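Local coordinates for protein 2'-deoxycytidine 5'-triphosphate deaminase (PDB 2R9Q) that probably catalyses the hydrolytic deamination of dCTP to dUTP, a step that supplies precursor for thymidine nucleotide synthesis, at residues F58-G63 / D128-F133; V91-L96 / P143-I148; I262-E267 / G310-L315; V291-F296 / V314-S319. All coordinates share one frame; numbering follows the deposited sequence.

Interactions 1 and 2 belong to the N-terminal domain and touch each other through D128 with P143 and F58 with I93, their centres 13 Å apart. Interactions 3 and 4 belong to the C-terminal domain and share V314 and L315, because strand 311-319 has 261-269 on one flank and 289-292 on the other. Three of the four are buried strand pairings. Interaction 1 is instead a partly buried meeting of two loops, held by a methionine on a ring, prolines and one backbone bond. Interaction 2 has a regular ladder; 3 adds a serine and an arginine at a corner. Both 2 and 4 have a bridging water, and 4 adds a histidine-arginine CH-pi contact.

Interaction 1 of 4, residues F58-G63 / D128-F133; sequences FMPGPG and DNAQEF
With chi1 at -165°, M59 sends CG away from its own N, and bends at chi2 and chi3 then curl the chain so that its terminal methyl lies on the ring of F133. The CE atom of M59 stands 3.6 Å from the centroid of the F133 ring and almost straight above it, a CH-pi contact over the face. The sulfur follows: M59 SD is 4.3 Å from the same centroid. At the edge of that ring, near its plane, the backbone O of F58 comes to 3.3 Å from F133 CZ. Next to the methionine, P60 presses the CG-CD edge of its ring on A130, with P60 CD 3.8 Å from A130 CB. The two backbones are tied by one hydrogen bond, G61 N to A130 O at 2.9 Å, and N129 CA approaches G61 O at 3.0 Å in a CA-H...O contact. Farther out, the Q131 chain runs across the pyrrolidine ring of P62 at about a right angle and brings NE2 to 3.4 Å from P62 CG. M126 of strand 121-127 packs against F58, P60 and F133, while F324 of the second subunit lies on M59. K69 of helix 66-71 bonds to the backbone O of M59 and of P60. The arrangement is a Met-aromatic contact joining two irregular loops, one leading into helix 66-71 and the other following strand 121-127, beside a subunit interface.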
loop_
_atom_site.group_PDB
_atom_site.type_symbol
_atom_site.label_atom_id
_atom_site.label_comp_id
_atom_site.label_asym_id
_atom_site.label_seq_id
_atom_site.Cartn_x
_atom_site.Cartn_y
_atom_site.Cartn_z
ATOM N N PHE B 58 6.054 21.024 6.668
ATOM C CA PHE B 58 5.541 22.376 6.558
ATOM C C PHE B 58 6.611 23.314 6.040
ATOM O O PHE B 58 7.793 23.038 6.140
ATOM C CB PHE B 58 5.030 22.853 7.919
ATOM C CG PHE B 58 6.070 22.879 9.001
ATOM C CD1 PHE B 58 6.690 24.058 9.347
ATOM C CD2 PHE B 58 6.396 21.722 9.706
ATOM C CE1 PHE B 58 7.616 24.099 10.356
ATOM C CE2 PHE B 58 7.329 21.740 10.706
ATOM C CZ PHE B 58 7.960 22.938 11.032
ATOM N N MET B 59 6.181 24.421 5.468
ATOM C CA MET B 59 7.093 25.481 5.070
ATOM C C MET B 59 6.975 26.600 6.116
ATOM O O MET B 59 5.889 27.075 6.386
ATOM C CB MET B 59 6.780 25.966 3.642
ATOM C CG MET B 59 7.894 26.809 2.977
ATOM S SD MET B 59 9.562 26.089 2.898
ATOM C CE MET B 59 9.289 24.793 1.684
ATOM N N PRO B 60 8.092 26.986 6.750
ATOM C CA PRO B 60 7.991 27.980 7.810
ATOM C C PRO B 60 7.274 29.242 7.339
ATOM O O PRO B 60 6.330 29.690 7.969
ATOM C CB PRO B 60 9.454 28.286 8.142
ATOM C CG PRO B 60 10.150 27.085 7.750
ATOM C CD PRO B 60 9.475 26.541 6.560
ATOM N N GLY B 61 7.734 29.766 6.213
ATOM C CA GLY B 61 7.218 30.991 5.632
ATOM C C GLY B 61 7.951 32.223 6.140
ATOM O O GLY B 61 8.727 32.130 7.123
ATOM N N PRO B 62 7.715 33.375 5.465
ATOM C CA PRO B 62 8.301 34.691 5.742
ATOM C C PRO B 62 8.064 35.206 7.160
ATOM O O PRO B 62 6.948 35.123 7.670
ATOM C CB PRO B 62 7.610 35.600 4.720
ATOM C CG PRO B 62 7.178 34.708 3.634
ATOM C CD PRO B 62 6.812 33.434 4.302
ATOM N N GLY B 63 9.126 35.694 7.793
ATOM C CA GLY B 63 9.078 36.112 9.188
ATOM C C GLY B 63 8.556 35.066 10.164
ATOM O O GLY B 63 7.907 35.418 11.149
ATOM N N ASP B 128 14.960 29.258 9.256
ATOM C CA ASP B 128 13.998 30.283 9.688
ATOM C C ASP B 128 13.589 31.114 8.466
ATOM O O ASP B 128 14.419 31.402 7.595
ATOM C CB ASP B 128 14.610 31.211 10.742
ATOM C CG ASP B 128 14.722 30.579 12.147
ATOM O OD1 ASP B 128 14.312 29.416 12.396
ATOM O OD2 ASP B 128 15.234 31.298 13.030
ATOM N N ASN B 129 12.307 31.466 8.393
ATOM C CA ASN B 129 11.762 32.300 7.319
ATOM C C ASN B 129 11.751 31.642 5.946
ATOM O O ASN B 129 11.568 32.324 4.955
ATOM C CB ASN B 129 12.497 33.648 7.245
ATOM C CG ASN B 129 12.653 34.297 8.608
ATOM O OD1 ASN B 129 11.698 34.352 9.391
ATOM N ND2 ASN B 129 13.867 34.760 8.911
ATOM N N ALA B 130 11.879 30.312 5.910
ATOM C CA ALA B 130 12.050 29.549 4.671
ATOM C C ALA B 130 10.817 29.489 3.744
ATOM O O ALA B 130 9.681 29.278 4.169
ATOM C CB ALA B 130 12.573 28.112 4.988
ATOM N N GLN B 131 11.089 29.700 2.464
ATOM C CA GLN B 131 10.101 29.621 1.389
ATOM C C GLN B 131 10.412 28.466 0.456
ATOM O O GLN B 131 9.563 28.005 -0.286
ATOM C CB GLN B 131 10.076 30.935 0.614
ATOM C CG GLN B 131 9.372 32.034 1.368
ATOM C CD GLN B 131 9.611 33.396 0.759
ATOM O OE1 GLN B 131 9.525 33.557 -0.464
ATOM N NE2 GLN B 131 9.898 34.389 1.598
ATOM N N GLU B 132 11.653 28.012 0.521
ATOM C CA GLU B 132 12.119 26.841 -0.166
ATOM C C GLU B 132 12.977 26.045 0.810
ATOM O O GLU B 132 13.620 26.625 1.677
ATOM C CB GLU B 132 12.935 27.281 -1.382
ATOM C CG GLU B 132 13.216 26.188 -2.400
ATOM C CD GLU B 132 13.648 26.762 -3.742
ATOM O OE1 GLU B 132 13.755 28.005 -3.817
ATOM O OE2 GLU B 132 13.859 25.979 -4.707
ATOM N N PHE B 133 12.958 24.724 0.671
ATOM C CA PHE B 133 13.877 23.839 1.410
ATOM C C PHE B 133 15.259 23.809 0.779
ATOM O O PHE B 133 15.437 24.183 -0.386
ATOM C CB PHE B 133 13.355 22.396 1.466
ATOM C CG PHE B 133 12.148 22.218 2.317
ATOM C CD1 PHE B 133 12.126 22.673 3.638
ATOM C CD2 PHE B 133 11.042 21.574 1.827
ATOM C CE1 PHE B 133 11.010 22.484 4.441
ATOM C CE2 PHE B 133 9.931 21.378 2.621
ATOM C CZ PHE B 133 9.904 21.835 3.918
#

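Interaction 2 of 4, residues V91-L96 / P143-I148; sequences VYIVPL and PLYLEI
This is an antiparallel strand pairing, V91-L96 against P143-I148, buried in one of the antiparallel sheets of the N-terminal domain. Y92 with I148 and V94 with L146 form hydrogen-bonded pairs, each closed by two backbone bonds; the bond from I148 N to Y92 O measures 2.8 Å and that from L146 N to V94 O also 2.8 Å. L96 N adds a fifth bond, to L144 O, and a water stands in for the second bond of that pair: it accepts from L144 N and lies 3.0 Å from L96 O. P95, which has no N-H to give, falls on a non-hydrogen-bonded pair with Y145, so its ring costs the ladder nothing. P95 CG instead packs obliquely against the Y145 ring, 3.7 Å from CE1. Two residues earlier on the same face, I93 reaches E147: its CD1 lies 3.5 Å from E147 CG, along the aliphatic part of a glutamate that stretches out from a CG anti to the backbone N (chi1 -163°). The carboxylate of E147 is bonded through OE1 to S57. On the face of V94 and L146, L96 spans two residues of the partner strand, with CD1 3.7 Å from L144 CB and CD2 3.7 Å from L146 CB. Strand 50-54 pairs with the outer side of 91-101 and strand 121-127 with that of 143-150, while helix 66-71 lies on I93 and Y145, touching them through L70, V66 and I67.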
loop_
_atom_site.group_PDB
_atom_site.type_symbol
_atom_site.label_atom_id
_atom_site.label_comp_id
_atom_site.label_asym_id
_atom_site.label_seq_id
_atom_site.Cartn_x
_atom_site.Cartn_y
_atom_site.Cartn_z
ATOM N N VAL B 91 7.290 11.391 9.965
ATOM C CA VAL B 91 7.990 12.640 9.717
ATOM C C VAL B 91 8.534 13.164 11.044
ATOM O O VAL B 91 7.840 13.211 12.059
ATOM C CB VAL B 91 7.086 13.682 8.959
ATOM C CG1 VAL B 91 7.872 14.888 8.504
ATOM C CG2 VAL B 91 6.373 13.033 7.782
ATOM N N TYR B 92 9.811 13.494 11.024
ATOM C CA TYR B 92 10.531 14.006 12.185
ATOM C C TYR B 92 11.266 15.273 11.824
ATOM O O TYR B 92 11.834 15.370 10.751
ATOM C CB TYR B 92 11.540 12.961 12.718
ATOM C CG TYR B 92 10.958 11.592 12.996
ATOM C CD1 TYR B 92 10.415 11.280 14.231
ATOM C CD2 TYR B 92 10.955 10.620 12.019
ATOM C CE1 TYR B 92 9.887 10.037 14.485
ATOM C CE2 TYR B 92 10.433 9.371 12.248
ATOM C CZ TYR B 92 9.899 9.072 13.482
ATOM O OH TYR B 92 9.392 7.812 13.685
ATOM N N ILE B 93 11.217 16.267 12.698
ATOM C CA ILE B 93 12.059 17.469 12.574
ATOM C C ILE B 93 13.136 17.410 13.655
ATOM O O ILE B 93 12.856 17.091 14.809
ATOM C CB ILE B 93 11.267 18.814 12.671
ATOM C CG1 ILE B 93 9.950 18.759 11.878
ATOM C CG2 ILE B 93 12.113 19.993 12.194
ATOM C CD1 ILE B 93 10.101 18.643 10.446
ATOM N N VAL B 94 14.376 17.675 13.239
ATOM C CA VAL B 94 15.558 17.569 14.088
ATOM C C VAL B 94 16.411 18.837 13.994
ATOM O O VAL B 94 16.963 19.134 12.926
ATOM C CB VAL B 94 16.381 16.318 13.750
ATOM C CG1 VAL B 94 17.576 16.218 14.654
ATOM C CG2 VAL B 94 15.511 15.100 13.869
ATOM N N PRO B 95 16.495 19.610 15.104
ATOM C CA PRO B 95 17.518 20.663 15.164
ATOM C C PRO B 95 18.906 20.103 14.983
ATOM O O PRO B 95 19.267 19.083 15.571
ATOM C CB PRO B 95 17.327 21.299 16.559
ATOM C CG PRO B 95 15.892 21.014 16.911
ATOM C CD PRO B 95 15.635 19.631 16.298
ATOM N N LEU B 96 19.662 20.774 14.130
ATOM C CA LEU B 96 20.981 20.357 13.798
ATOM C C LEU B 96 21.941 21.045 14.759
ATOM O O LEU B 96 21.643 22.114 15.278
ATOM C CB LEU B 96 21.265 20.665 12.321
ATOM C CG LEU B 96 20.466 19.921 11.232
ATOM C CD1 LEU B 96 20.729 20.554 9.846
ATOM C CD2 LEU B 96 20.740 18.424 11.214
ATOM N N PRO B 143 19.567 29.127 12.972
ATOM C CA PRO B 143 19.670 27.698 13.159
ATOM C C PRO B 143 19.324 26.931 11.894
ATOM O O PRO B 143 18.789 27.499 10.951
ATOM C CB PRO B 143 18.643 27.431 14.250
ATOM C CG PRO B 143 17.615 28.409 13.980
ATOM C CD PRO B 143 18.289 29.639 13.489
ATOM N N LEU B 144 19.670 25.640 11.896
ATOM C CA LEU B 144 19.314 24.721 10.821
ATOM C C LEU B 144 18.548 23.520 11.395
ATOM O O LEU B 144 18.776 23.090 12.536
ATOM C CB LEU B 144 20.564 24.258 10.054
ATOM C CG LEU B 144 21.441 25.264 9.295
ATOM C CD1 LEU B 144 22.795 24.613 8.878
ATOM C CD2 LEU B 144 20.742 25.891 8.077
ATOM N N TYR B 145 17.625 23.008 10.581
ATOM C CA TYR B 145 16.783 21.881 10.941
ATOM C C TYR B 145 16.807 20.874 9.819
ATOM O O TYR B 145 16.904 21.261 8.642
ATOM C CB TYR B 145 15.360 22.350 11.224
ATOM C CG TYR B 145 15.269 23.316 12.376
ATOM C CD1 TYR B 145 14.944 22.879 13.660
ATOM C CD2 TYR B 145 15.530 24.672 12.196
ATOM C CE1 TYR B 145 14.880 23.760 14.723
ATOM C CE2 TYR B 145 15.482 25.549 13.261
ATOM C CZ TYR B 145 15.156 25.087 14.521
ATOM O OH TYR B 145 15.079 25.957 15.584
ATOM N N LEU B 146 16.799 19.588 10.182
ATOM C CA LEU B 146 16.596 18.503 9.199
ATOM C C LEU B 146 15.245 17.809 9.401
ATOM O O LEU B 146 14.938 17.288 10.458
ATOM C CB LEU B 146 17.741 17.488 9.175
ATOM C CG LEU B 146 17.889 16.575 7.950
ATOM C CD1 LEU B 146 18.188 17.365 6.698
ATOM C CD2 LEU B 146 18.932 15.469 8.140
ATOM N N GLU B 147 14.423 17.872 8.372
ATOM C CA GLU B 147 13.260 17.018 8.251
ATOM C C GLU B 147 13.669 15.628 7.742
ATOM O O GLU B 147 14.376 15.517 6.743
ATOM C CB GLU B 147 12.298 17.654 7.300
ATOM C CG GLU B 147 10.904 17.137 7.335
ATOM C CD GLU B 147 9.956 18.081 6.557
ATOM O OE1 GLU B 147 9.831 17.910 5.312
ATOM O OE2 GLU B 147 9.355 18.997 7.200
ATOM N N ILE B 148 13.237 14.583 8.448
ATOM C CA ILE B 148 13.585 13.212 8.121
ATOM C C ILE B 148 12.341 12.369 8.039
ATOM O O ILE B 148 11.574 12.258 8.994
ATOM C CB ILE B 148 14.573 12.515 9.151
ATOM C CG1 ILE B 148 15.805 13.344 9.469
ATOM C CG2 ILE B 148 15.023 11.111 8.642
ATOM C CD1 ILE B 148 16.597 12.881 10.703
HETATM O O HOH W 1 21.070 24.863 14.144
#

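Interaction 3 of 4, residues I262-E267 / G310-L315; sequences ILVSRE and GSRAVL
The guanidinium of R312 has the carbonyl O of R266 over one face, 3.3 Å above the plane and offset toward the rim, while V264 CG2 sits at its edge. S265 O meets the group obliquely; the hydrogen bond it takes from R312 NH1 is 2.9 Å long but weak, bent to 119° at the hydrogen. The stronger partner of NH1 is D207, in a salt bridge. Lower down, the arginine's aliphatic part rests on V264, whose CG2 is 3.8 Å from R312 CB. S265 does the polar work next to it. With chi1 at 77°, its hydroxyl sits between the backbone N and the carbonyl carbon, where OG takes A313 N at 2.9 Å and gives its proton to E267 O at 2.7 Å, in the carbonyl plane and on a lone pair. One hydroxyl thus fastens the neighbouring strand and the chain just past the corner at R266 and E267. The strands themselves, 261-269 and 311-319, are antiparallel neighbours in a five-stranded sheet of this C-terminal domain, which belongs to the dUTPase clan. L263 pairs with L315 in a hydrogen-bonded pair, its N donating to L315 O at 2.8 Å, and S265 N gives a straight bond of 2.8 Å to A313 O. V264 and V314 form the non-hydrogen-bonded pair between them. A bound peptide packs on I262, V264, S311 and V314, and S311 OG hydrogen-bonds its backbone.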
loop_
_atom_site.group_PDB
_atom_site.type_symbol
_atom_site.label_atom_id
_atom_site.label_comp_id
_atom_site.label_asym_id
_atom_site.label_seq_id
_atom_site.Cartn_x
_atom_site.Cartn_y
_atom_site.Cartn_z
ATOM N N ILE B 262 18.626 0.830 -6.700
ATOM C CA ILE B 262 19.978 1.388 -6.762
ATOM C C ILE B 262 20.591 0.865 -8.047
ATOM O O ILE B 262 20.790 -0.334 -8.222
ATOM C CB ILE B 262 20.879 1.007 -5.539
ATOM C CG1 ILE B 262 20.297 1.557 -4.241
ATOM C CG2 ILE B 262 22.286 1.527 -5.726
ATOM C CD1 ILE B 262 20.883 0.896 -2.998
ATOM N N LEU B 263 20.886 1.804 -8.935
ATOM C CA LEU B 263 21.324 1.513 -10.272
ATOM C C LEU B 263 22.566 2.319 -10.625
ATOM O O LEU B 263 22.993 3.209 -9.876
ATOM C CB LEU B 263 20.179 1.780 -11.262
ATOM C CG LEU B 263 18.903 0.945 -11.116
ATOM C CD1 LEU B 263 17.830 1.531 -12.004
ATOM C CD2 LEU B 263 19.167 -0.534 -11.427
ATOM N N VAL B 264 23.156 1.985 -11.772
ATOM C CA VAL B 264 24.425 2.578 -12.195
ATOM C C VAL B 264 24.391 3.224 -13.606
ATOM O O VAL B 264 23.777 2.722 -14.537
ATOM C CB VAL B 264 25.662 1.582 -11.944
ATOM C CG1 VAL B 264 25.242 0.148 -11.989
ATOM C CG2 VAL B 264 26.809 1.853 -12.887
ATOM N N SER B 265 25.040 4.375 -13.703
ATOM C CA SER B 265 25.270 5.069 -14.962
ATOM C C SER B 265 26.187 4.303 -15.935
ATOM O O SER B 265 27.116 3.625 -15.517
ATOM C CB SER B 265 25.846 6.472 -14.694
ATOM O OG SER B 265 27.219 6.460 -14.362
ATOM N N ARG B 266 25.926 4.430 -17.231
ATOM C CA ARG B 266 26.859 3.911 -18.241
ATOM C C ARG B 266 28.146 4.734 -18.243
ATOM O O ARG B 266 29.238 4.176 -18.320
ATOM C CB ARG B 266 26.253 3.943 -19.640
ATOM C CG ARG B 266 25.082 3.019 -19.837
ATOM C CD ARG B 266 24.772 2.834 -21.309
ATOM N NE ARG B 266 24.670 4.129 -21.938
ATOM C CZ ARG B 266 25.087 4.429 -23.161
ATOM N NH1 ARG B 266 25.662 3.524 -23.960
ATOM N NH2 ARG B 266 24.935 5.666 -23.582
ATOM N N GLU B 267 28.011 6.055 -18.128
ATOM C CA GLU B 267 29.162 6.949 -18.134
ATOM C C GLU B 267 30.027 6.864 -16.872
ATOM O O GLU B 267 29.528 6.901 -15.747
ATOM C CB GLU B 267 28.739 8.390 -18.373
ATOM C CG GLU B 267 27.986 8.590 -19.654
ATOM C CD GLU B 267 26.516 8.255 -19.553
ATOM O OE1 GLU B 267 26.053 7.990 -18.416
ATOM O OE2 GLU B 267 25.824 8.266 -20.612
ATOM N N GLY B 310 37.807 8.210 -14.371
ATOM C CA GLY B 310 36.372 8.364 -14.164
ATOM C C GLY B 310 35.716 7.232 -13.413
ATOM O O GLY B 310 36.101 6.074 -13.542
ATOM N N SER B 311 34.720 7.579 -12.611
ATOM C CA SER B 311 33.920 6.577 -11.895
ATOM C C SER B 311 32.478 6.631 -12.373
ATOM O O SER B 311 31.977 7.663 -12.774
ATOM C CB SER B 311 34.006 6.816 -10.381
ATOM O OG SER B 311 33.132 5.966 -9.661
ATOM N N ARG B 312 31.809 5.501 -12.336
ATOM C CA ARG B 312 30.381 5.503 -12.584
ATOM C C ARG B 312 29.639 6.165 -11.427
ATOM O O ARG B 312 30.094 6.135 -10.286
ATOM C CB ARG B 312 29.855 4.094 -12.834
ATOM C CG ARG B 312 30.234 3.564 -14.191
ATOM C CD ARG B 312 30.526 2.105 -14.129
ATOM N NE ARG B 312 30.947 1.610 -15.440
ATOM C CZ ARG B 312 30.134 1.306 -16.437
ATOM N NH1 ARG B 312 28.819 1.440 -16.330
ATOM N NH2 ARG B 312 30.645 0.856 -17.549
ATOM N N ALA B 313 28.543 6.837 -11.764
ATOM C CA ALA B 313 27.625 7.326 -10.764
ATOM C C ALA B 313 26.558 6.258 -10.432
ATOM O O ALA B 313 25.952 5.642 -11.327
ATOM C CB ALA B 313 27.005 8.621 -11.191
ATOM N N VAL B 314 26.376 6.031 -9.129
ATOM C CA VAL B 314 25.342 5.153 -8.602
ATOM C C VAL B 314 24.111 6.015 -8.406
ATOM O O VAL B 314 24.209 7.061 -7.829
ATOM C CB VAL B 314 25.744 4.545 -7.276
ATOM C CG1 VAL B 314 24.663 3.606 -6.768
ATOM C CG2 VAL B 314 27.087 3.878 -7.403
ATOM N N LEU B 315 22.972 5.569 -8.929
ATOM C CA LEU B 315 21.750 6.375 -9.019
ATOM C C LEU B 315 20.599 5.690 -8.286
ATOM O O LEU B 315 20.410 4.488 -8.407
ATOM C CB LEU B 315 21.345 6.554 -10.500
ATOM C CG LEU B 315 22.394 7.139 -11.466
ATOM C CD1 LEU B 315 22.192 6.609 -12.906
ATOM C CD2 LEU B 315 22.445 8.672 -11.439
#

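Interaction 4 of 4, residues V291-F296 / V314-S319; sequences VHYAGF and VLEVRS
E316 O takes the shortest polar bond of this contact, 2.7 Å from H292 N, and a second, weaker approach from V291 CA at 3.3 Å. A water makes the second link between H292 and E316: it donates to H292 O at 2.9 Å and accepts from E316 N at 3.1 Å. V291 faces V317 in an antiparallel non-hydrogen-bonded pair, and V291 CG2 drops between L315 CD2, 4.0 Å away, and V317 CG2. Within this chain, strand 289-292 is an outermost strand of the five-stranded sheet, its partner 311-319 pairing in turn with strand 261-269. R318 lays its aliphatic chain over one face of the H292 ring: R318 CD sits 3.7 Å from the ring centroid, practically on the normal, a CH-pi contact made by a chain that stays extended from CG to NE and crosses the histidine at about a right angle. R318 NH1 then forms a salt bridge with D120. Past H292 the chain turns, and Y293 points back toward E316, whose OE1 lies in plane at the ring's edge and 3.7 Å from Y293 CB. Y293 OH is hydrogen-bonded to D120 as well, so one aspartate of the N-terminal domain engages both segments, while E321 of the second subunit packs on H292.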
loop_
_atom_site.group_PDB
_atom_site.type_symbol
_atom_site.label_atom_id
_atom_site.label_comp_id
_atom_site.label_asym_id
_atom_site.label_seq_id
_atom_site.Cartn_x
_atom_site.Cartn_y
_atom_site.Cartn_z
ATOM N N VAL B 291 15.553 10.397 -10.893
ATOM C CA VAL B 291 16.653 10.169 -9.947
ATOM C C VAL B 291 16.320 10.884 -8.621
ATOM O O VAL B 291 16.141 12.111 -8.568
ATOM C CB VAL B 291 18.028 10.598 -10.492
ATOM C CG1 VAL B 291 19.055 10.708 -9.357
ATOM C CG2 VAL B 291 18.510 9.595 -11.572
ATOM N N HIS B 292 16.190 10.088 -7.565
ATOM C CA HIS B 292 16.001 10.593 -6.216
ATOM C C HIS B 292 17.343 10.746 -5.505
ATOM O O HIS B 292 18.312 10.074 -5.853
ATOM C CB HIS B 292 15.062 9.671 -5.434
ATOM C CG HIS B 292 13.631 9.852 -5.809
ATOM N ND1 HIS B 292 12.694 10.376 -4.945
ATOM C CD2 HIS B 292 12.996 9.673 -6.990
ATOM C CE1 HIS B 292 11.537 10.478 -5.572
ATOM N NE2 HIS B 292 11.690 10.039 -6.807
ATOM N N TYR B 293 17.366 11.637 -4.516
ATOM C CA TYR B 293 18.530 11.889 -3.646
ATOM C C TYR B 293 19.790 12.318 -4.423
ATOM O O TYR B 293 20.903 12.067 -3.992
ATOM C CB TYR B 293 18.834 10.682 -2.753
ATOM C CG TYR B 293 17.592 10.037 -2.229
ATOM C CD1 TYR B 293 16.765 10.723 -1.367
ATOM C CD2 TYR B 293 17.209 8.767 -2.639
ATOM C CE1 TYR B 293 15.582 10.163 -0.892
ATOM C CE2 TYR B 293 16.033 8.197 -2.170
ATOM C CZ TYR B 293 15.221 8.904 -1.286
ATOM O OH TYR B 293 14.057 8.349 -0.782
ATOM N N ALA B 294 19.566 12.982 -5.561
ATOM C CA ALA B 294 20.643 13.633 -6.315
ATOM C C ALA B 294 21.435 14.459 -5.318
ATOM O O ALA B 294 20.880 15.042 -4.380
ATOM C CB ALA B 294 20.093 14.522 -7.472
ATOM N N GLY B 295 22.741 14.435 -5.481
ATOM C CA GLY B 295 23.600 15.039 -4.500
ATOM C C GLY B 295 24.796 15.751 -5.065
ATOM O O GLY B 295 24.918 16.022 -6.277
ATOM N N PHE B 296 25.677 16.069 -4.132
ATOM C CA PHE B 296 26.917 16.757 -4.439
ATOM C C PHE B 296 27.999 15.744 -4.837
ATOM O O PHE B 296 28.067 14.679 -4.295
ATOM C CB PHE B 296 27.349 17.594 -3.237
ATOM C CG PHE B 296 26.434 18.739 -2.930
ATOM C CD1 PHE B 296 25.970 19.584 -3.944
ATOM C CD2 PHE B 296 26.047 19.002 -1.620
ATOM C CE1 PHE B 296 25.155 20.672 -3.638
ATOM C CE2 PHE B 296 25.225 20.068 -1.316
ATOM C CZ PHE B 296 24.774 20.902 -2.326
ATOM N N VAL B 314 26.376 6.031 -9.129
ATOM C CA VAL B 314 25.342 5.153 -8.602
ATOM C C VAL B 314 24.111 6.015 -8.406
ATOM O O VAL B 314 24.209 7.061 -7.829
ATOM C CB VAL B 314 25.744 4.545 -7.276
ATOM C CG1 VAL B 314 24.663 3.606 -6.768
ATOM C CG2 VAL B 314 27.087 3.878 -7.403
ATOM N N LEU B 315 22.972 5.569 -8.929
ATOM C CA LEU B 315 21.750 6.375 -9.019
ATOM C C LEU B 315 20.599 5.690 -8.286
ATOM O O LEU B 315 20.410 4.488 -8.407
ATOM C CB LEU B 315 21.345 6.554 -10.500
ATOM C CG LEU B 315 22.394 7.139 -11.466
ATOM C CD1 LEU B 315 22.192 6.609 -12.906
ATOM C CD2 LEU B 315 22.445 8.672 -11.439
ATOM N N GLU B 316 19.830 6.458 -7.523
ATOM C CA GLU B 316 18.575 5.951 -6.989
ATOM C C GLU B 316 17.435 6.408 -7.904
ATOM O O GLU B 316 17.165 7.585 -8.033
ATOM C CB GLU B 316 18.336 6.340 -5.515
ATOM C CG GLU B 316 19.370 5.780 -4.513
ATOM C CD GLU B 316 20.632 6.608 -4.482
ATOM O OE1 GLU B 316 20.509 7.847 -4.406
ATOM O OE2 GLU B 316 21.740 6.035 -4.565
ATOM N N VAL B 317 16.785 5.445 -8.529
ATOM C CA VAL B 317 15.719 5.691 -9.475
ATOM C C VAL B 317 14.412 5.128 -8.923
ATOM O O VAL B 317 14.360 4.016 -8.379
ATOM C CB VAL B 317 16.067 5.054 -10.856
ATOM C CG1 VAL B 317 14.938 5.172 -11.831
ATOM C CG2 VAL B 317 17.365 5.607 -11.393
ATOM N N ARG B 318 13.383 5.951 -9.020
ATOM C CA ARG B 318 12.025 5.591 -8.688
ATOM C C ARG B 318 11.094 6.036 -9.818
ATOM O O ARG B 318 11.276 7.089 -10.423
ATOM C CB ARG B 318 11.572 6.286 -7.410
ATOM C CG ARG B 318 12.144 5.786 -6.098
ATOM C CD ARG B 318 11.581 6.698 -4.957
ATOM N NE ARG B 318 11.424 6.050 -3.653
ATOM C CZ ARG B 318 10.426 5.224 -3.308
ATOM N NH1 ARG B 318 10.410 4.716 -2.087
ATOM N NH2 ARG B 318 9.463 4.887 -4.170
ATOM N N SER B 319 10.098 5.205 -10.099
ATOM C CA SER B 319 9.022 5.586 -10.993
ATOM C C SER B 319 7.926 6.254 -10.181
ATOM O O SER B 319 7.715 5.957 -8.991
ATOM C CB SER B 319 8.449 4.391 -11.752
ATOM O OG SER B 319 7.728 3.598 -10.873
HETATM O O HOH W 2 20.905 9.276 -6.949
#